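Local atomic coordinates of pesticidial crystal protein CRY2AA (Bacillus thuringiensis serovar kurstaki, PDB entry 1I5P), a protein that kills dipteran and lepidopteran larvae by binding to midgut epithelial cells and promoting their colloid-osmotic lysis. Residues His46-Ala51 / Asn416-Tyr421; Leu156-Leu161 / Arg217-Tyr222; Met248-Phe253 / Ala273-Ser278. One frame throughout, in Å; residues are numbered along the deposited sequence.

Contact 1. Residues His46-Ala51 / Asn416-Tyr421; sequences HSLYVA and NYFPDY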
loop_
_atom_site.group_PDB
_atom_site.type_symbol
_atom_site.label_atom_id
_atom_site.label_comp_id
_atom_site.label_asym_id
_atom_site.label_seq_id
_atom_site.Cartn_x
_atom_site.Cartn_y
_atom_site.Cartn_z
ATOM N N HIS A 46 7.708 -5.224 15.281
ATOM C CA HIS A 46 7.753 -3.790 15.369
ATOM C C HIS A 46 6.480 -3.216 14.778
ATOM O O HIS A 46 6.383 -3.009 13.571
ATOM C CB HIS A 46 8.970 -3.244 14.616
ATOM C CG HIS A 46 9.044 -1.750 14.597
ATOM N ND1 HIS A 46 8.967 -0.985 15.740
ATOM C CD2 HIS A 46 9.175 -0.876 13.569
ATOM C CE1 HIS A 46 9.043 0.294 15.419
ATOM N NE2 HIS A 46 9.169 0.387 14.107
ATOM N N SER A 47 5.487 -3.004 15.631
ATOM C CA SER A 47 4.246 -2.400 15.187
ATOM C C SER A 47 4.596 -0.935 15.366
ATOM O O SER A 47 5.542 -0.613 16.074
ATOM C CB SER A 47 3.089 -2.783 16.110
ATOM O OG SER A 47 3.259 -2.221 17.404
ATOM N N LEU A 48 3.881 -0.030 14.731
ATOM C CA LEU A 48 4.233 1.376 14.926
ATOM C C LEU A 48 3.216 1.931 15.898
ATOM O O LEU A 48 2.775 3.059 15.748
ATOM C CB LEU A 48 4.144 2.132 13.602
ATOM C CG LEU A 48 5.292 1.966 12.614
ATOM C CD1 LEU A 48 5.446 0.502 12.197
ATOM C CD2 LEU A 48 5.009 2.860 11.421
ATOM N N TYR A 49 2.863 1.119 16.891
ATOM C CA TYR A 49 1.835 1.462 17.869
ATOM C C TYR A 49 0.527 1.330 17.099
ATOM O O TYR A 49 -0.522 1.821 17.508
ATOM C CB TYR A 49 2.017 2.885 18.417
ATOM C CG TYR A 49 2.948 2.933 19.608
ATOM C CD1 TYR A 49 4.311 3.169 19.446
ATOM C CD2 TYR A 49 2.476 2.657 20.890
ATOM C CE1 TYR A 49 5.186 3.121 20.531
ATOM C CE2 TYR A 49 3.341 2.603 21.980
ATOM C CZ TYR A 49 4.690 2.831 21.797
ATOM O OH TYR A 49 5.542 2.746 22.878
ATOM N N VAL A 50 0.621 0.654 15.959
ATOM C CA VAL A 50 -0.537 0.414 15.111
ATOM C C VAL A 50 -1.360 -0.699 15.747
ATOM O O VAL A 50 -0.825 -1.734 16.135
ATOM C CB VAL A 50 -0.123 -0.040 13.681
ATOM C CG1 VAL A 50 -1.361 -0.463 12.884
ATOM C CG2 VAL A 50 0.598 1.085 12.964
ATOM N N ALA A 51 -2.661 -0.468 15.869
ATOM C CA ALA A 51 -3.566 -1.457 16.439
ATOM C C ALA A 51 -3.779 -2.529 15.378
ATOM O O ALA A 51 -4.226 -2.230 14.271
ATOM C CB ALA A 51 -4.891 -0.801 16.800
ATOM N N ASN A 416 11.640 -5.022 10.234
ATOM C CA ASN A 416 10.498 -4.479 9.519
ATOM C C ASN A 416 9.769 -5.590 8.790
ATOM O O ASN A 416 10.348 -6.312 7.985
ATOM C CB ASN A 416 10.983 -3.402 8.553
ATOM C CG ASN A 416 11.903 -2.408 9.232
ATOM O OD1 ASN A 416 11.460 -1.614 10.069
ATOM N ND2 ASN A 416 13.193 -2.456 8.896
ATOM N N TYR A 417 8.481 -5.714 9.083
ATOM C CA TYR A 417 7.663 -6.760 8.490
ATOM C C TYR A 417 6.192 -6.482 8.775
ATOM O O TYR A 417 5.855 -5.934 9.823
ATOM C CB TYR A 417 8.053 -8.107 9.107
ATOM C CG TYR A 417 7.070 -9.222 8.847
ATOM C CD1 TYR A 417 7.078 -9.908 7.636
ATOM C CD2 TYR A 417 6.100 -9.567 9.797
ATOM C CE1 TYR A 417 6.150 -10.905 7.366
ATOM C CE2 TYR A 417 5.163 -10.565 9.536
ATOM C CZ TYR A 417 5.193 -11.226 8.318
ATOM O OH TYR A 417 4.247 -12.183 8.032
ATOM N N PHE A 418 5.325 -6.845 7.837
ATOM C CA PHE A 418 3.883 -6.672 8.007
ATOM C C PHE A 418 3.198 -7.902 7.417
ATOM O O PHE A 418 3.557 -8.341 6.325
ATOM C CB PHE A 418 3.390 -5.407 7.289
ATOM C CG PHE A 418 4.139 -4.158 7.671
ATOM C CD1 PHE A 418 5.284 -3.776 6.975
ATOM C CD2 PHE A 418 3.708 -3.371 8.736
ATOM C CE1 PHE A 418 5.992 -2.622 7.330
ATOM C CE2 PHE A 418 4.403 -2.218 9.104
ATOM C CZ PHE A 418 5.550 -1.842 8.399
ATOM N N PRO A 419 2.204 -8.468 8.126
ATOM C CA PRO A 419 1.477 -9.655 7.657
ATOM C C PRO A 419 0.983 -9.489 6.233
ATOM O O PRO A 419 0.445 -8.438 5.886
ATOM C CB PRO A 419 0.328 -9.775 8.663
ATOM C CG PRO A 419 0.961 -9.271 9.920
ATOM C CD PRO A 419 1.658 -8.015 9.419
ATOM N N ASP A 420 1.182 -10.522 5.417
ATOM C CA ASP A 420 0.768 -10.519 4.007
ATOM C C ASP A 420 1.486 -9.492 3.133
ATOM O O ASP A 420 1.119 -9.278 1.973
ATOM C CB ASP A 420 -0.747 -10.331 3.901
ATOM C CG ASP A 420 -1.521 -11.491 4.516
ATOM O OD1 ASP A 420 -1.308 -12.649 4.090
ATOM O OD2 ASP A 420 -2.339 -11.242 5.427
ATOM N N TYR A 421 2.507 -8.848 3.687
ATOM C CA TYR A 421 3.285 -7.890 2.913
ATOM C C TYR A 421 4.623 -8.516 2.592
ATOM O O TYR A 421 5.235 -9.168 3.440
ATOM C CB TYR A 421 3.535 -6.592 3.692
ATOM C CG TYR A 421 2.386 -5.607 3.675
ATOM C CD1 TYR A 421 1.244 -5.827 4.445
ATOM C CD2 TYR A 421 2.459 -4.433 2.923
ATOM C CE1 TYR A 421 0.209 -4.910 4.475
ATOM C CE2 TYR A 421 1.422 -3.501 2.947
ATOM C CZ TYR A 421 0.303 -3.745 3.725
ATOM O OH TYR A 421 -0.725 -2.830 3.756
HETATM O O HOH W 1 7.376 -3.614 10.830
#

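Contact 2. Residues Leu156-Leu161 / Arg217-Tyr222; sequences LFLNRL and RDYSNY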
loop_
_atom_site.group_PDB
_atom_site.type_symbol
_atom_site.label_atom_id
_atom_site.label_comp_id
_atom_site.label_asym_id
_atom_site.label_seq_id
_atom_site.Cartn_x
_atom_site.Cartn_y
_atom_site.Cartn_z
ATOM N N LEU A 156 -28.421 8.418 11.961
ATOM C CA LEU A 156 -27.574 8.235 13.131
ATOM C C LEU A 156 -26.098 8.302 12.738
ATOM O O LEU A 156 -25.276 8.819 13.490
ATOM C CB LEU A 156 -27.894 6.901 13.816
ATOM C CG LEU A 156 -29.219 6.908 14.587
ATOM C CD1 LEU A 156 -29.574 5.505 15.043
ATOM C CD2 LEU A 156 -29.106 7.854 15.783
ATOM N N PHE A 157 -25.766 7.785 11.558
ATOM C CA PHE A 157 -24.386 7.821 11.077
ATOM C C PHE A 157 -23.968 9.278 10.859
ATOM O O PHE A 157 -22.862 9.685 11.222
ATOM C CB PHE A 157 -24.258 7.054 9.757
ATOM C CG PHE A 157 -23.838 5.617 9.921
ATOM C CD1 PHE A 157 -24.536 4.599 9.277
ATOM C CD2 PHE A 157 -22.718 5.285 10.677
ATOM C CE1 PHE A 157 -24.125 3.267 9.377
ATOM C CE2 PHE A 157 -22.296 3.960 10.787
ATOM C CZ PHE A 157 -23.001 2.948 10.132
ATOM N N LEU A 158 -24.865 10.050 10.256
ATOM C CA LEU A 158 -24.619 11.456 9.976
ATOM C C LEU A 158 -24.450 12.280 11.251
ATOM O O LEU A 158 -23.726 13.273 11.260
ATOM C CB LEU A 158 -25.767 12.028 9.141
ATOM C CG LEU A 158 -25.973 11.413 7.756
ATOM C CD1 LEU A 158 -27.155 12.087 7.067
ATOM C CD2 LEU A 158 -24.705 11.583 6.929
ATOM N N ASN A 159 -25.117 11.865 12.325
ATOM C CA ASN A 159 -25.028 12.580 13.595
ATOM C C ASN A 159 -23.768 12.241 14.373
ATOM O O ASN A 159 -23.264 13.065 15.133
ATOM C CB ASN A 159 -26.227 12.263 14.489
ATOM C CG ASN A 159 -27.526 12.796 13.936
ATOM O OD1 ASN A 159 -27.543 13.538 12.956
ATOM N ND2 ASN A 159 -28.629 12.427 14.575
ATOM N N ARG A 160 -23.257 11.031 14.187
ATOM C CA ARG A 160 -22.080 10.615 14.930
ATOM C C ARG A 160 -20.712 10.856 14.292
ATOM O O ARG A 160 -19.788 11.294 14.971
ATOM C CB ARG A 160 -22.220 9.143 15.317
ATOM C CG ARG A 160 -23.465 8.849 16.144
ATOM C CD ARG A 160 -23.325 7.544 16.901
ATOM N NE ARG A 160 -24.558 7.156 17.583
ATOM C CZ ARG A 160 -24.951 7.615 18.768
ATOM N NH1 ARG A 160 -24.211 8.491 19.431
ATOM N NH2 ARG A 160 -26.087 7.187 19.295
ATOM N N LEU A 161 -20.574 10.581 12.999
ATOM C CA LEU A 161 -19.281 10.754 12.334
ATOM C C LEU A 161 -18.578 12.091 12.602
ATOM O O LEU A 161 -17.379 12.115 12.891
ATOM C CB LEU A 161 -19.422 10.538 10.821
ATOM C CG LEU A 161 -19.826 9.157 10.261
ATOM C CD1 LEU A 161 -18.794 8.724 9.239
ATOM C CD2 LEU A 161 -19.949 8.106 11.364
ATOM N N ARG A 217 -16.741 10.439 -1.593
ATOM C CA ARG A 217 -16.047 11.659 -1.963
ATOM C C ARG A 217 -15.739 12.510 -0.730
ATOM O O ARG A 217 -14.584 12.854 -0.476
ATOM C CB ARG A 217 -16.895 12.450 -2.961
ATOM C CG ARG A 217 -16.481 13.903 -3.139
ATOM C CD ARG A 217 -17.614 14.814 -2.699
ATOM N NE ARG A 217 -18.560 15.073 -3.776
ATOM C CZ ARG A 217 -19.848 15.347 -3.597
ATOM N NH1 ARG A 217 -20.365 15.389 -2.377
ATOM N NH2 ARG A 217 -20.617 15.598 -4.645
ATOM N N ASP A 218 -16.770 12.837 0.041
ATOM C CA ASP A 218 -16.598 13.662 1.236
ATOM C C ASP A 218 -15.608 13.077 2.237
ATOM O O ASP A 218 -14.696 13.768 2.704
ATOM C CB ASP A 218 -17.942 13.873 1.935
ATOM C CG ASP A 218 -18.939 14.623 1.072
ATOM O OD1 ASP A 218 -18.535 15.146 0.017
ATOM O OD2 ASP A 218 -20.125 14.692 1.452
ATOM N N TYR A 219 -15.796 11.807 2.572
ATOM C CA TYR A 219 -14.925 11.146 3.525
ATOM C C TYR A 219 -13.509 10.965 2.990
ATOM O O TYR A 219 -12.538 11.116 3.732
ATOM C CB TYR A 219 -15.522 9.797 3.919
ATOM C CG TYR A 219 -16.897 9.891 4.555
ATOM C CD1 TYR A 219 -17.703 8.761 4.664
ATOM C CD2 TYR A 219 -17.390 11.102 5.049
ATOM C CE1 TYR A 219 -18.961 8.829 5.244
ATOM C CE2 TYR A 219 -18.657 11.181 5.638
ATOM C CZ TYR A 219 -19.436 10.040 5.727
ATOM O OH TYR A 219 -20.698 10.093 6.276
ATOM N N SER A 220 -13.387 10.638 1.707
ATOM C CA SER A 220 -12.068 10.446 1.104
ATOM C C SER A 220 -11.293 11.751 1.120
ATOM O O SER A 220 -10.157 11.799 1.595
ATOM C CB SER A 220 -12.192 9.951 -0.340
ATOM O OG SER A 220 -12.689 8.622 -0.409
ATOM N N ASN A 221 -11.908 12.810 0.605
ATOM C CA ASN A 221 -11.244 14.108 0.568
ATOM C C ASN A 221 -10.870 14.591 1.968
ATOM O O ASN A 221 -9.777 15.120 2.171
ATOM C CB ASN A 221 -12.126 15.147 -0.134
ATOM C CG ASN A 221 -12.240 14.908 -1.637
ATOM O OD1 ASN A 221 -11.423 14.202 -2.233
ATOM N ND2 ASN A 221 -13.248 15.514 -2.258
ATOM N N TYR A 222 -11.767 14.400 2.933
ATOM C CA TYR A 222 -11.484 14.823 4.300
ATOM C C TYR A 222 -10.234 14.134 4.844
ATOM O O TYR A 222 -9.389 14.770 5.475
ATOM C CB TYR A 222 -12.666 14.519 5.225
ATOM C CG TYR A 222 -12.349 14.782 6.683
ATOM C CD1 TYR A 222 -12.280 16.084 7.185
ATOM C CD2 TYR A 222 -12.061 13.730 7.548
ATOM C CE1 TYR A 222 -11.929 16.329 8.518
ATOM C CE2 TYR A 222 -11.706 13.961 8.876
ATOM C CZ TYR A 222 -11.641 15.254 9.356
ATOM O OH TYR A 222 -11.282 15.456 10.675
#

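Contact 3. Residues Met248-Phe253 / Ala273-Ser278; sequences MFLNVF and ANLYAS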
loop_
_atom_site.group_PDB
_atom_site.type_symbol
_atom_site.label_atom_id
_atom_site.label_comp_id
_atom_site.label_asym_id
_atom_site.label_seq_id
_atom_site.Cartn_x
_atom_site.Cartn_y
_atom_site.Cartn_z
ATOM N N MET A 248 -0.423 6.148 9.211
ATOM C CA MET A 248 -1.640 6.673 8.590
ATOM C C MET A 248 -2.145 5.831 7.417
ATOM O O MET A 248 -3.351 5.736 7.184
ATOM C CB MET A 248 -1.417 8.118 8.136
ATOM C CG MET A 248 -1.270 9.116 9.290
ATOM S SD MET A 248 -2.735 9.161 10.364
ATOM C CE MET A 248 -2.013 9.681 11.948
ATOM N N PHE A 249 -1.237 5.210 6.675
ATOM C CA PHE A 249 -1.676 4.388 5.556
ATOM C C PHE A 249 -2.372 3.118 6.056
ATOM O O PHE A 249 -3.340 2.658 5.457
ATOM C CB PHE A 249 -0.496 4.049 4.646
ATOM C CG PHE A 249 -0.384 4.964 3.456
ATOM C CD1 PHE A 249 -0.032 6.302 3.620
ATOM C CD2 PHE A 249 -0.693 4.506 2.178
ATOM C CE1 PHE A 249 0.014 7.169 2.534
ATOM C CE2 PHE A 249 -0.652 5.364 1.078
ATOM C CZ PHE A 249 -0.298 6.702 1.256
ATOM N N LEU A 250 -1.895 2.565 7.165
ATOM C CA LEU A 250 -2.503 1.359 7.720
ATOM C C LEU A 250 -3.796 1.659 8.475
ATOM O O LEU A 250 -4.740 0.868 8.439
ATOM C CB LEU A 250 -1.522 0.659 8.661
ATOM C CG LEU A 250 -0.389 -0.128 7.994
ATOM C CD1 LEU A 250 0.574 -0.638 9.055
ATOM C CD2 LEU A 250 -0.975 -1.285 7.200
ATOM N N ASN A 251 -3.828 2.809 9.144
ATOM C CA ASN A 251 -4.977 3.237 9.934
ATOM C C ASN A 251 -6.026 4.004 9.152
ATOM O O ASN A 251 -7.189 4.063 9.558
ATOM C CB ASN A 251 -4.519 4.138 11.085
ATOM C CG ASN A 251 -4.151 3.366 12.319
ATOM O OD1 ASN A 251 -5.022 2.963 13.091
ATOM N ND2 ASN A 251 -2.855 3.144 12.515
ATOM N N VAL A 252 -5.620 4.601 8.037
ATOM C CA VAL A 252 -6.539 5.416 7.266
ATOM C C VAL A 252 -6.636 5.202 5.759
ATOM O O VAL A 252 -7.720 4.967 5.235
ATOM C CB VAL A 252 -6.234 6.921 7.504
ATOM C CG1 VAL A 252 -7.187 7.791 6.686
ATOM C CG2 VAL A 252 -6.342 7.246 8.995
ATOM N N PHE A 253 -5.517 5.276 5.052
ATOM C CA PHE A 253 -5.590 5.173 3.603
ATOM C C PHE A 253 -5.835 3.834 2.943
ATOM O O PHE A 253 -6.207 3.787 1.765
ATOM C CB PHE A 253 -4.396 5.909 3.000
ATOM C CG PHE A 253 -4.378 7.357 3.374
ATOM C CD1 PHE A 253 -3.537 7.821 4.378
ATOM C CD2 PHE A 253 -5.319 8.231 2.829
ATOM C CE1 PHE A 253 -3.639 9.132 4.842
ATOM C CE2 PHE A 253 -5.430 9.535 3.283
ATOM C CZ PHE A 253 -4.591 9.988 4.293
ATOM N N ALA A 273 -0.916 0.345 -1.727
ATOM C CA ALA A 273 0.192 1.267 -1.544
ATOM C C ALA A 273 1.335 0.572 -0.824
ATOM O O ALA A 273 1.123 -0.392 -0.086
ATOM C CB ALA A 273 -0.261 2.474 -0.738
ATOM N N ASN A 274 2.553 1.051 -1.046
ATOM C CA ASN A 274 3.713 0.478 -0.380
ATOM C C ASN A 274 3.790 0.991 1.044
ATOM O O ASN A 274 3.104 1.940 1.414
ATOM C CB ASN A 274 5.014 0.900 -1.069
ATOM C CG ASN A 274 5.160 0.346 -2.468
ATOM O OD1 ASN A 274 4.869 -0.818 -2.727
ATOM N ND2 ASN A 274 5.640 1.188 -3.380
ATOM N N LEU A 275 4.634 0.342 1.835
ATOM C CA LEU A 275 4.915 0.753 3.204
ATOM C C LEU A 275 6.437 0.779 3.168
ATOM O O LEU A 275 7.056 -0.225 2.837
ATOM C CB LEU A 275 4.432 -0.288 4.226
ATOM C CG LEU A 275 2.923 -0.504 4.383
ATOM C CD1 LEU A 275 2.676 -1.504 5.498
ATOM C CD2 LEU A 275 2.234 0.819 4.694
ATOM N N TYR A 276 7.040 1.926 3.466
ATOM C CA TYR A 276 8.496 2.030 3.441
ATOM C C TYR A 276 9.076 2.032 4.836
ATOM O O TYR A 276 8.554 2.687 5.737
ATOM C CB TYR A 276 8.952 3.306 2.735
ATOM C CG TYR A 276 8.272 3.554 1.420
ATOM C CD1 TYR A 276 7.103 4.309 1.349
ATOM C CD2 TYR A 276 8.793 3.026 0.240
ATOM C CE1 TYR A 276 6.473 4.537 0.124
ATOM C CE2 TYR A 276 8.171 3.242 -0.981
ATOM C CZ TYR A 276 7.019 3.995 -1.038
ATOM O OH TYR A 276 6.426 4.205 -2.263
ATOM N N ALA A 277 10.167 1.298 5.001
ATOM C CA ALA A 277 10.829 1.212 6.287
ATOM C C ALA A 277 12.302 1.560 6.149
ATOM O O ALA A 277 12.952 1.173 5.176
ATOM C CB ALA A 277 10.679 -0.191 6.855
ATOM N N SER A 278 12.813 2.315 7.113
ATOM C CA SER A 278 14.223 2.679 7.136
ATOM C C SER A 278 14.666 2.423 8.571
ATOM O O SER A 278 13.829 2.255 9.460
ATOM C CB SER A 278 14.442 4.150 6.736
ATOM O OG SER A 278 14.045 5.054 7.754
#

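Contact 1. Residues His46-Ala51 / Asn416-Tyr421
N416 faces H46 where a loop between two N-terminal helices lies against the beta-prism domain of this three-domain delta-endotoxin. The side-chain oxygen OD1 of N416 lies 4.2 Å from H46 CD2, a loose approach that is oblique to the imidazole. Each of the two polar groups is occupied elsewhere: H46 NE2 is hydrogen-bonded to E243 OE2, and N416 ND2 to S376 OG. The H46 side chain is extended (chi1 177°), its CB directed at the other segment, which brings CD2 to the asparagine.

At Y417 the main chain takes over. A water molecule accepts a hydrogen bond from Y417 N at 2.9 Å and donates one to H46 O at 3.0 Å, so the two loops are tied through solvent, with no direct hydrogen bond between them. The carbonyl oxygen of Y417 is hydrogen-bonded to W41 NE1, on helix 31-44, so the same residue holds to the N-terminal region by a second route.

F418 makes the apolar part of the contact. L48 CD1 comes up to the rim of the phenyl ring, close to its plane, and lies 4.2 Å from F418 CE2. The bridging water sits above one ring face, displaced toward the rim, with its oxygen 3.5 Å from F418 CZ. H468 meets the same ring edge-to-face. F418 also opens a type II beta turn through P419 and D420, which carries the chain into strand 422-430. D420 makes a salt bridge to K29, and the turn is closed by Y421 N donating to F418 O over 2.9 Å.

Contact 2. Residues Leu156-Leu161 / Arg217-Tyr222
L158 and L161 converge on the phenolic end of Y219, two leucines from near the end of one helix receiving a tyrosine from another. Both helices belong to the alpha-helical bundle of the N-terminal domain, which in the delta-endotoxin family is regarded as the pore-forming part.

From L158, the methyl CD2 comes within 4.3 Å of Y219 OH, a glancing touch at the margin of the contact. Two residues on, R160 is engaged elsewhere, in a salt bridge with E116 and a hydrogen bond with N123. L161 follows near the C-terminal end of helix 145-160. Its methyl CD1 is 3.8 Å from Y219 CZ and the same distance from Y219 OH, and it lies 4.0 Å from Y219 CE1, meeting the ring obliquely. With CG anti to the carbonyl carbon in both residues (chi1 -64° in L161, -60° in Y219), the leucine and tyrosine side chains cross at about a right angle.

The backbones stay well apart, with 9.8 Å between L161 CA and Y219 CA, so it is the length of the tyrosine that bridges the gap. Its hydroxyl is not left in an apolar pocket without a partner, because it is hydrogen-bonded to H184 ND1.

H184 belongs to helix 170-193, which is in touch with both partners: besides bonding Y219, its ring stacks on F157 and touches L158, and A180 packs on L161. W259 of helix 238-259 packs on Y219, and helix 107-135 also packs on helix 145-160, with L120 and I124 in contact with F157.

Contact 3. Residues Met248-Phe253 / Ala273-Ser278
F249 sets the edge of its ring against the methyl group of A273, with CE2 only 3.4 Å from A273 CB and the methyl near the ring plane. This is a seam between two domains of the delta-endotoxin: F249 comes from helix 238-259 of the N-terminal helical bundle, and A273 lies in the loop two residues before strand 275-278 of the beta-prism domain. The phenyl is enclosed on more than its rim. F253 CB lies 4.0 Å above the plane and over the ring centre, and R245 makes a cation-pi interaction with the same ring. R245 NH1 also bonds N274 O, so one arginine holds both the aromatic ring and the chain leading into the strand.

Two residues on, the methyls of L275 meet the helix. Its CD1 lies 4.0 Å from L250 CD2, and the two leucine side chains cross at about a right angle, each with CG anti to its carbonyl carbon (chi1 -76° in L250, -68° in L275). The other methyl, CD2, is 4.2 Å from F249 CB, so the L275 fork touches two consecutive helix residues with different prongs. No hydrogen bond runs between the two segments, and all four touching residues are buried.

L275 is also fixed from the strand side, through backbone hydrogen bonds to H468 of strand 462-469. N274, pointing away from the helix, bonds N469 through OD1.

The helix is not regular where it meets the strand. A wider pi-type turn at residues 249-253 lets M248 O accept two backbone bonds, from V252 N at 2.7 Å and from F253 N at 3.1 Å.

In the fold
Contacts 1 and 3 form one continuous interface between the N-terminal helices and the beta-prism domain, with centres about 10 Å apart. L275 is shared: its CD1 lies 3.5 Å from Y421 CE2 and 3.7 Å from F418 CG, so the loop of contact 1 covers the leucine whose methyls meet F249 and L250 in contact 3. N416 CG also packs on A277 CB at 3.5 Å. Contact 2 lies apart, within the helical bundle, its centre about 28 Å from that of contact 1 and 22 Å from that of contact 3. Its nearest atoms come within about 6 Å of contact 3 without touching, and helix 238-259, which carries contact 3, also borders contact 2.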